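Local atomic coordinates of prephenate dehydrogenase (Aquifex aeolicus, PDB entry 2G5C), a protein that probably catalyses the NAD(+)-dependent oxidative decarboxylation of prephenate to 3-(4-hydroxyphenyl)pyruvate in tyrosine biosynthesis. Residues S184-A189 with M242-G247; T197-S202 with D207-P212; L252-E257 with V268-E273. All coordinates share one frame; numbering follows the deposited sequence.

How the contacts relate
All three contacts belong to the helical dimerization region that follows the Rossmann-type nucleotide-binding part, and each also touches the second subunit. They lie away from the annotated NAD sites. Contacts 1 and 2 share helix 173-201: contact 1 uses its middle and contact 2 its C-terminal end, with centres about 22 Å apart. Contacts 1 and 3 share helix 238-260; their centres are about 18 Å apart and their nearest atoms about 5 Å, although they do not touch. Contact 3 lies about 25 Å from contact 2, centre to centre. Along the chain, contact 2 falls between the two segments of contact 1, and contact 3 follows both.

Contact 1. Residues S184-A189 with M242-G247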
loop_
_atom_site.group_PDB
_atom_site.type_symbol
_atom_site.label_atom_id
_atom_site.label_comp_id
_atom_site.label_asym_id
_atom_site.label_seq_id
_atom_site.Cartn_x
_atom_site.Cartn_y
_atom_site.Cartn_z
ATOM N N SER A 184 -10.329 4.065 -4.913
ATOM C CA SER A 184 -10.099 4.539 -3.555
ATOM C C SER A 184 -10.794 3.721 -2.473
ATOM O O SER A 184 -10.159 3.253 -1.532
ATOM C CB SER A 184 -10.538 6.002 -3.437
ATOM O OG SER A 184 -10.545 6.417 -2.081
ATOM N N HIS A 185 -12.102 3.548 -2.598
ATOM C CA HIS A 185 -12.846 2.804 -1.591
ATOM C C HIS A 185 -12.443 1.337 -1.539
ATOM O O HIS A 185 -12.185 0.802 -0.461
ATOM C CB HIS A 185 -14.342 2.956 -1.853
ATOM C CG HIS A 185 -14.764 4.384 -2.023
ATOM N ND1 HIS A 185 -15.997 4.747 -2.522
ATOM C CD2 HIS A 185 -14.098 5.540 -1.784
ATOM C CE1 HIS A 185 -16.070 6.065 -2.584
ATOM N NE2 HIS A 185 -14.932 6.570 -2.142
ATOM N N LEU A 186 -12.379 0.691 -2.699
ATOM C CA LEU A 186 -11.998 -0.721 -2.762
ATOM C C LEU A 186 -10.641 -0.953 -2.097
ATOM O O LEU A 186 -10.496 -1.855 -1.272
ATOM C CB LEU A 186 -11.965 -1.195 -4.222
ATOM C CG LEU A 186 -11.279 -2.534 -4.498
ATOM C CD1 LEU A 186 -12.003 -3.661 -3.760
ATOM C CD2 LEU A 186 -11.253 -2.783 -6.008
ATOM N N PRO A 187 -9.621 -0.149 -2.456
ATOM C CA PRO A 187 -8.293 -0.310 -1.855
ATOM C C PRO A 187 -8.346 -0.214 -0.333
ATOM O O PRO A 187 -7.637 -0.934 0.370
ATOM C CB PRO A 187 -7.496 0.835 -2.477
ATOM C CG PRO A 187 -8.097 0.948 -3.834
ATOM C CD PRO A 187 -9.578 0.825 -3.561
ATOM N N HIS A 188 -9.189 0.678 0.181
ATOM C CA HIS A 188 -9.313 0.817 1.626
ATOM C C HIS A 188 -10.028 -0.398 2.209
ATOM O O HIS A 188 -9.593 -0.955 3.216
ATOM C CB HIS A 188 -10.047 2.121 1.990
ATOM C CG HIS A 188 -9.164 3.332 1.963
ATOM N ND1 HIS A 188 -8.728 3.914 0.792
ATOM C CD2 HIS A 188 -8.594 4.042 2.969
ATOM C CE1 HIS A 188 -7.928 4.928 1.074
ATOM N NE2 HIS A 188 -7.829 5.027 2.389
ATOM N N ALA A 189 -11.112 -0.825 1.568
ATOM C CA ALA A 189 -11.851 -1.997 2.029
ATOM C C ALA A 189 -10.907 -3.199 2.097
ATOM O O ALA A 189 -10.952 -4.002 3.036
ATOM C CB ALA A 189 -12.999 -2.293 1.081
HETATM N N MSE A 242 -19.728 -2.363 -3.417
HETATM C CA MSE A 242 -20.060 -3.773 -3.548
HETATM C C MSE A 242 -19.604 -4.298 -4.911
HETATM O O MSE A 242 -19.015 -5.376 -5.000
HETATM C CB MSE A 242 -21.566 -3.983 -3.378
HETATM C CG MSE A 242 -22.055 -3.770 -1.949
HETATM SE SE MSE A 242 -21.089 -4.903 -0.717
HETATM C CE MSE A 242 -21.523 -6.608 -1.540
ATOM N N LYS A 243 -19.871 -3.532 -5.967
ATOM C CA LYS A 243 -19.463 -3.926 -7.316
ATOM C C LYS A 243 -17.944 -4.030 -7.403
ATOM O O LYS A 243 -17.409 -4.967 -8.006
ATOM C CB LYS A 243 -19.938 -2.904 -8.352
ATOM C CG LYS A 243 -21.444 -2.860 -8.590
ATOM C CD LYS A 243 -21.785 -1.795 -9.635
ATOM C CE LYS A 243 -23.270 -1.780 -9.966
ATOM N NZ LYS A 243 -23.584 -0.808 -11.052
ATOM N N ALA A 244 -17.259 -3.055 -6.809
ATOM C CA ALA A 244 -15.799 -3.012 -6.806
ATOM C C ALA A 244 -15.210 -4.229 -6.101
ATOM O O ALA A 244 -14.270 -4.849 -6.603
ATOM C CB ALA A 244 -15.318 -1.723 -6.142
ATOM N N ILE A 245 -15.761 -4.576 -4.939
ATOM C CA ILE A 245 -15.291 -5.741 -4.196
ATOM C C ILE A 245 -15.517 -7.014 -5.006
ATOM O O ILE A 245 -14.676 -7.905 -5.012
ATOM C CB ILE A 245 -16.011 -5.882 -2.833
ATOM C CG1 ILE A 245 -15.566 -4.759 -1.895
ATOM C CG2 ILE A 245 -15.707 -7.246 -2.215
ATOM C CD1 ILE A 245 -16.257 -4.784 -0.531
ATOM N N GLU A 246 -16.654 -7.094 -5.690
ATOM C CA GLU A 246 -16.965 -8.267 -6.505
ATOM C C GLU A 246 -16.023 -8.319 -7.701
ATOM O O GLU A 246 -15.584 -9.395 -8.112
ATOM C CB GLU A 246 -18.424 -8.225 -6.980
ATOM C CG GLU A 246 -19.441 -8.267 -5.849
ATOM C CD GLU A 246 -19.410 -9.573 -5.069
ATOM O OE1 GLU A 246 -18.308 -10.007 -4.672
ATOM O OE2 GLU A 246 -20.490 -10.165 -4.843
ATOM N N GLY A 247 -15.711 -7.150 -8.251
ATOM C CA GLY A 247 -14.802 -7.092 -9.381
ATOM C C GLY A 247 -13.429 -7.558 -8.934
ATOM O O GLY A 247 -12.757 -8.334 -9.624
#
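Helix-helix packing in the all-helical dimerization region brings the middle of helix 173-201 against helix 238-260, with Leu-186 meeting Ala-244 and Ile-245. The short axes cross at -63° and come within 9.2 Å. Such an approach suits a small residue at the crossing, and Ala-244 fills that place: its CB lies 3.9 Å from CB of Leu-186, so the two helices meet there through the first carbons of their side chains. From this point Leu-186 reaches along the partner helix. With CG anti to the backbone N (chi1 166°), its fork is carried over the backbone of the other helix, where CD2 rests 3.7 Å from the carbonyl O of Ala-244 and CD1 lies 3.9 Å from CA of Ile-245. A branched leucine suits the place because its two methyls share the same carbonyl oxygen, while CD1 also borders the side chain of the next residue.

One turn of backbone farther on, Ala-189 offers its methyl to Ile-245, a looser touch than that of Leu-186. All four touching residues are buried, and the side chains that meet are all apolar. Helix 227-236 adds Phe-234 against Ala-189, while Leu-194 of the second subunit packs on Leu-186 and Lys-256 of that subunit on Ile-245, tying this crossing to the dimer interface. Helix 173-201 is kinked at Pro-187, whose ring nitrogen cannot donate to the preceding turn. Beside the kink, Ser-184 O accepts from both N and ND1 of His-188, which reach it from opposite faces of its carbonyl plane. The side-chain bond, 2.8 Å from His-188 ND1 to Ser-184 O, has the oxygen near the imidazole plane and an N-H...O angle of 155°.

Contact 2. Residues T197-S202 with D207-P212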
loop_
_atom_site.group_PDB
_atom_site.type_symbol
_atom_site.label_atom_id
_atom_site.label_comp_id
_atom_site.label_asym_id
_atom_site.label_seq_id
_atom_site.Cartn_x
_atom_site.Cartn_y
_atom_site.Cartn_z
ATOM N N THR A 197 -7.673 -10.173 8.551
ATOM C CA THR A 197 -7.047 -11.450 8.220
ATOM C C THR A 197 -5.858 -11.775 9.122
ATOM O O THR A 197 -5.737 -12.895 9.620
ATOM C CB THR A 197 -6.557 -11.476 6.749
ATOM O OG1 THR A 197 -7.646 -11.178 5.868
ATOM C CG2 THR A 197 -6.008 -12.849 6.398
ATOM N N LEU A 198 -4.968 -10.803 9.314
ATOM C CA LEU A 198 -3.804 -11.018 10.163
ATOM C C LEU A 198 -4.258 -11.297 11.588
ATOM O O LEU A 198 -3.641 -12.091 12.293
ATOM C CB LEU A 198 -2.870 -9.804 10.117
ATOM C CG LEU A 198 -1.768 -9.851 9.046
ATOM C CD1 LEU A 198 -2.337 -10.251 7.695
ATOM C CD2 LEU A 198 -1.106 -8.490 8.957
ATOM N N ILE A 199 -5.337 -10.647 12.013
ATOM C CA ILE A 199 -5.862 -10.887 13.358
ATOM C C ILE A 199 -6.304 -12.353 13.488
ATOM O O ILE A 199 -5.892 -13.055 14.412
ATOM C CB ILE A 199 -7.062 -9.947 13.673
ATOM C CG1 ILE A 199 -6.544 -8.539 13.982
ATOM C CG2 ILE A 199 -7.880 -10.505 14.840
ATOM C CD1 ILE A 199 -7.626 -7.473 14.094
ATOM N N HIS A 200 -7.116 -12.827 12.546
ATOM C CA HIS A 200 -7.605 -14.202 12.602
ATOM C C HIS A 200 -6.651 -15.312 12.161
ATOM O O HIS A 200 -6.859 -16.475 12.510
ATOM C CB HIS A 200 -8.929 -14.310 11.844
ATOM C CG HIS A 200 -10.044 -13.552 12.497
ATOM N ND1 HIS A 200 -10.215 -12.194 12.337
ATOM C CD2 HIS A 200 -10.992 -13.949 13.379
ATOM C CE1 HIS A 200 -11.219 -11.785 13.092
ATOM N NE2 HIS A 200 -11.708 -12.831 13.736
HETATM N N MSE A 201 -5.603 -14.978 11.411
HETATM C CA MSE A 201 -4.659 -16.008 10.996
HETATM C C MSE A 201 -3.447 -16.085 11.920
HETATM O O MSE A 201 -2.589 -16.959 11.775
HETATM C CB MSE A 201 -4.252 -15.809 9.529
HETATM C CG MSE A 201 -5.411 -16.144 8.600
HETATM SE SE MSE A 201 -4.983 -16.394 6.743
HETATM C CE MSE A 201 -4.208 -18.169 6.809
ATOM N N SER A 202 -3.375 -15.170 12.879
ATOM C CA SER A 202 -2.284 -15.224 13.841
ATOM C C SER A 202 -2.598 -16.437 14.715
ATOM O O SER A 202 -3.761 -16.819 14.857
ATOM C CB SER A 202 -2.245 -13.963 14.704
ATOM O OG SER A 202 -1.681 -12.870 14.006
ATOM N N ASP A 207 2.455 -13.919 16.174
ATOM C CA ASP A 207 1.684 -12.687 16.042
ATOM C C ASP A 207 2.122 -12.122 14.692
ATOM O O ASP A 207 3.220 -11.567 14.568
ATOM C CB ASP A 207 2.052 -11.714 17.168
ATOM C CG ASP A 207 1.372 -10.365 17.027
ATOM O OD1 ASP A 207 0.653 -10.144 16.028
ATOM O OD2 ASP A 207 1.558 -9.514 17.924
ATOM N N LEU A 208 1.265 -12.271 13.685
ATOM C CA LEU A 208 1.579 -11.820 12.331
ATOM C C LEU A 208 1.902 -10.330 12.172
ATOM O O LEU A 208 2.596 -9.941 11.229
ATOM C CB LEU A 208 0.447 -12.225 11.376
ATOM C CG LEU A 208 0.219 -13.739 11.250
ATOM C CD1 LEU A 208 -0.936 -14.014 10.292
ATOM C CD2 LEU A 208 1.490 -14.427 10.756
ATOM N N PHE A 209 1.424 -9.494 13.089
ATOM C CA PHE A 209 1.697 -8.064 12.980
ATOM C C PHE A 209 3.165 -7.715 13.226
ATOM O O PHE A 209 3.603 -6.599 12.948
ATOM C CB PHE A 209 0.788 -7.271 13.932
ATOM C CG PHE A 209 -0.649 -7.232 13.491
ATOM C CD1 PHE A 209 -1.599 -8.061 14.082
ATOM C CD2 PHE A 209 -1.044 -6.398 12.446
ATOM C CE1 PHE A 209 -2.924 -8.059 13.633
ATOM C CE2 PHE A 209 -2.367 -6.389 11.988
ATOM C CZ PHE A 209 -3.307 -7.221 12.583
ATOM N N LYS A 210 3.923 -8.682 13.731
ATOM C CA LYS A 210 5.341 -8.474 13.999
ATOM C C LYS A 210 6.199 -8.552 12.736
ATOM O O LYS A 210 7.411 -8.361 12.804
ATOM C CB LYS A 210 5.846 -9.502 15.016
ATOM C CG LYS A 210 5.304 -9.299 16.424
ATOM C CD LYS A 210 6.002 -10.201 17.426
ATOM C CE LYS A 210 5.564 -9.865 18.849
ATOM N NZ LYS A 210 6.220 -10.731 19.866
ATOM N N TYR A 211 5.577 -8.821 11.589
ATOM C CA TYR A 211 6.325 -8.934 10.333
ATOM C C TYR A 211 5.720 -8.116 9.194
ATOM O O TYR A 211 5.095 -8.666 8.286
ATOM C CB TYR A 211 6.413 -10.407 9.923
ATOM C CG TYR A 211 6.867 -11.284 11.054
ATOM C CD1 TYR A 211 5.945 -11.843 11.939
ATOM C CD2 TYR A 211 8.220 -11.481 11.304
ATOM C CE1 TYR A 211 6.363 -12.569 13.048
ATOM C CE2 TYR A 211 8.652 -12.204 12.409
ATOM C CZ TYR A 211 7.717 -12.744 13.280
ATOM O OH TYR A 211 8.134 -13.454 14.384
ATOM N N PRO A 212 5.912 -6.786 9.221
ATOM C CA PRO A 212 5.390 -5.868 8.201
ATOM C C PRO A 212 6.315 -5.601 7.014
ATOM O O PRO A 212 5.916 -4.942 6.053
ATOM C CB PRO A 212 5.147 -4.598 8.998
ATOM C CG PRO A 212 6.353 -4.585 9.895
ATOM C CD PRO A 212 6.422 -6.029 10.382
#
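The loop after helix 173-201 folds back on the helix's C-terminal end, where Ser-202 meets Leu-208 and Leu-198 meets Phe-209. Ser-202 OG accepts from Leu-208 N at 3.0 Å, with an N-H...O angle of 158°, and itself donates to Leu-198 O at 2.7 Å. A small hydroxyl suits this place because it can accept and donate at once. Its chi1 of -77° turns the hydroxyl back toward the last turn, where Leu-198 O lies.

The receiving loop contains an Asx turn leading into the 3-10 segment 208-210: Asp-207 OD1 takes the N-H of Phe-209 from above the carboxylate plane. The other oxygen, OD2, forms a salt bridge with Arg-278 of the second subunit. Phe-209 extends its flat ring to the helix, and Leu-198 CB makes a CH-pi contact over one face, 4.0 Å from the ring centroid and offset toward the rim. Ile-199 CG1 meets the same ring at its edge, in plane, 3.7 Å from CE1. Leu-208 points its side chain at the helix, its CB 4.0 Å from CG of Leu-198, which it shares with the ring, and its CD1 3.8 Å from CB of the selenomethionine Met-201.

Contact 3. Residues L252-E257 with V268-E273; sequences LNHLKE and VEYLKE
This is an apolar and aromatic contact between two neighbouring helices of a helical hairpin, in which Tyr-270 of helix 264-279 inserts its ring beside His-254 and Leu-255 of helix 238-260. Both segments fall in a region predicted to form a coiled coil. Their short axes run roughly antiparallel, at 144°, and approach only to 11.1 Å; that spacing suits a long aromatic side chain able to bridge it. A chi1 of 177° swings the phenol away from the tyrosine's own backbone N and across to the other helix.

Leu-255 meets the ring over one face. Its CD1 makes a CH-pi contact 4.1 Å from the ring centroid, and its CB lies 3.8 Å from Tyr-270 OH. The leucine thus follows the ring from its CD2 and CE2 carbons to the phenolic oxygen. His-254 comes alongside, its ND1 3.4 Å from Tyr-270 CE1. The two ring planes are only 17° apart, but with the centroids separated by 5.4 Å the rings do not stack. The imidazole borders the phenol on the exposed side of the contact.

Ser-251 and Leu-258 of helix 238-260 also touch Tyr-270, and Asp-196 of the second subunit packs on it. With an alanine here instead of the tyrosine, Leu-255 CD1 would probably lose its aromatic face and His-254 its ring partner, and a gap would open between the helices.

Leu-271, also buried, touches Leu-255 more lightly and packs as well on Phe-192 of the second subunit. The two leucines meet methyl to methyl, CD2 of Leu-271 standing 4.5 Å from CD1 of Leu-255.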
loop_
_atom_site.group_PDB
_atom_site.type_symbol
_atom_site.label_atom_id
_atom_site.label_comp_id
_atom_site.label_asym_id
_atom_site.label_seq_id
_atom_site.Cartn_x
_atom_site.Cartn_y
_atom_site.Cartn_z
ATOM N N LEU A 252 -8.835 -11.639 -8.121
ATOM C CA LEU A 252 -8.083 -12.417 -7.147
ATOM C C LEU A 252 -8.346 -13.919 -7.311
ATOM O O LEU A 252 -7.440 -14.735 -7.158
ATOM C CB LEU A 252 -8.437 -11.963 -5.723
ATOM C CG LEU A 252 -7.784 -12.716 -4.550
ATOM C CD1 LEU A 252 -6.267 -12.702 -4.711
ATOM C CD2 LEU A 252 -8.195 -12.079 -3.204
ATOM N N ASN A 253 -9.583 -14.288 -7.628
ATOM C CA ASN A 253 -9.892 -15.699 -7.799
ATOM C C ASN A 253 -9.283 -16.256 -9.079
ATOM O O ASN A 253 -8.932 -17.439 -9.142
ATOM C CB ASN A 253 -11.403 -15.928 -7.765
ATOM C CG ASN A 253 -11.969 -15.771 -6.374
ATOM O OD1 ASN A 253 -11.346 -16.181 -5.400
ATOM N ND2 ASN A 253 -13.157 -15.191 -6.271
ATOM N N HIS A 254 -9.151 -15.406 -10.092
ATOM C CA HIS A 254 -8.543 -15.818 -11.351
ATOM C C HIS A 254 -7.083 -16.120 -11.023
ATOM O O HIS A 254 -6.528 -17.125 -11.462
ATOM C CB HIS A 254 -8.662 -14.692 -12.385
ATOM C CG HIS A 254 -7.996 -14.991 -13.692
ATOM N ND1 HIS A 254 -6.636 -14.862 -13.881
ATOM C CD2 HIS A 254 -8.499 -15.427 -14.871
ATOM C CE1 HIS A 254 -6.330 -15.205 -15.120
ATOM N NE2 HIS A 254 -7.443 -15.553 -15.742
ATOM N N LEU A 255 -6.466 -15.250 -10.229
ATOM C CA LEU A 255 -5.079 -15.451 -9.820
ATOM C C LEU A 255 -4.965 -16.745 -9.000
ATOM O O LEU A 255 -4.100 -17.593 -9.259
ATOM C CB LEU A 255 -4.597 -14.254 -8.987
ATOM C CG LEU A 255 -3.155 -14.322 -8.465
ATOM C CD1 LEU A 255 -2.196 -14.531 -9.626
ATOM C CD2 LEU A 255 -2.819 -13.033 -7.723
ATOM N N LYS A 256 -5.845 -16.895 -8.011
ATOM C CA LYS A 256 -5.849 -18.079 -7.161
ATOM C C LYS A 256 -5.894 -19.356 -7.991
ATOM O O LYS A 256 -5.139 -20.295 -7.742
ATOM C CB LYS A 256 -7.052 -18.051 -6.217
ATOM C CG LYS A 256 -7.162 -19.271 -5.315
ATOM C CD LYS A 256 -8.399 -19.190 -4.429
ATOM C CE LYS A 256 -9.680 -19.184 -5.245
ATOM N NZ LYS A 256 -10.873 -18.956 -4.375
ATOM N N GLU A 257 -6.787 -19.382 -8.975
ATOM C CA GLU A 257 -6.935 -20.544 -9.839
ATOM C C GLU A 257 -5.669 -20.860 -10.618
ATOM O O GLU A 257 -5.322 -22.029 -10.782
ATOM C CB GLU A 257 -8.116 -20.347 -10.801
ATOM C CG GLU A 257 -9.465 -20.426 -10.098
ATOM C CD GLU A 257 -9.557 -21.637 -9.182
ATOM O OE1 GLU A 257 -9.349 -22.771 -9.668
ATOM O OE2 GLU A 257 -9.830 -21.458 -7.974
ATOM N N VAL A 268 2.833 -16.250 -15.019
ATOM C CA VAL A 268 3.820 -15.225 -15.316
ATOM C C VAL A 268 3.219 -14.149 -16.225
ATOM O O VAL A 268 3.487 -12.965 -16.043
ATOM C CB VAL A 268 5.117 -15.817 -15.948
ATOM C CG1 VAL A 268 4.824 -16.468 -17.296
ATOM C CG2 VAL A 268 6.155 -14.709 -16.115
ATOM N N GLU A 269 2.384 -14.546 -17.183
ATOM C CA GLU A 269 1.777 -13.561 -18.072
ATOM C C GLU A 269 0.822 -12.638 -17.320
ATOM O O GLU A 269 0.719 -11.453 -17.629
ATOM C CB GLU A 269 1.015 -14.245 -19.204
ATOM C CG GLU A 269 1.859 -15.123 -20.093
ATOM C CD GLU A 269 1.018 -15.848 -21.118
ATOM O OE1 GLU A 269 -0.005 -16.449 -20.727
ATOM O OE2 GLU A 269 1.377 -15.819 -22.312
ATOM N N TYR A 270 0.113 -13.194 -16.341
ATOM C CA TYR A 270 -0.828 -12.423 -15.545
ATOM C C TYR A 270 -0.063 -11.346 -14.784
ATOM O O TYR A 270 -0.457 -10.171 -14.751
ATOM C CB TYR A 270 -1.535 -13.355 -14.555
ATOM C CG TYR A 270 -2.506 -12.685 -13.608
ATOM C CD1 TYR A 270 -3.884 -12.756 -13.820
ATOM C CD2 TYR A 270 -2.048 -12.014 -12.472
ATOM C CE1 TYR A 270 -4.783 -12.180 -12.918
ATOM C CE2 TYR A 270 -2.935 -11.436 -11.570
ATOM C CZ TYR A 270 -4.300 -11.526 -11.794
ATOM O OH TYR A 270 -5.171 -10.993 -10.877
ATOM N N LEU A 271 1.041 -11.768 -14.179
ATOM C CA LEU A 271 1.876 -10.888 -13.370
ATOM C C LEU A 271 2.609 -9.863 -14.213
ATOM O O LEU A 271 2.786 -8.725 -13.798
ATOM C CB LEU A 271 2.860 -11.728 -12.552
ATOM C CG LEU A 271 2.136 -12.704 -11.603
ATOM C CD1 LEU A 271 3.139 -13.580 -10.876
ATOM C CD2 LEU A 271 1.303 -11.908 -10.611
ATOM N N LYS A 272 3.023 -10.272 -15.405
ATOM C CA LYS A 272 3.706 -9.373 -16.316
ATOM C C LYS A 272 2.793 -8.235 -16.753
ATOM O O LYS A 272 3.219 -7.086 -16.807
ATOM C CB LYS A 272 4.179 -10.134 -17.553
ATOM C CG LYS A 272 4.863 -9.253 -18.577
ATOM C CD LYS A 272 5.286 -10.042 -19.794
ATOM C CE LYS A 272 6.065 -9.168 -20.765
ATOM N NZ LYS A 272 6.502 -9.955 -21.956
ATOM N N GLU A 273 1.543 -8.552 -17.075
ATOM C CA GLU A 273 0.613 -7.523 -17.522
ATOM C C GLU A 273 0.348 -6.510 -16.425
ATOM O O GLU A 273 0.352 -5.304 -16.671
ATOM C CB GLU A 273 -0.700 -8.151 -17.990
ATOM C CG GLU A 273 -1.661 -7.162 -18.650
ATOM C CD GLU A 273 -0.996 -6.277 -19.708
ATOM O OE1 GLU A 273 -0.106 -6.754 -20.442
ATOM O OE2 GLU A 273 -1.379 -5.099 -19.815
#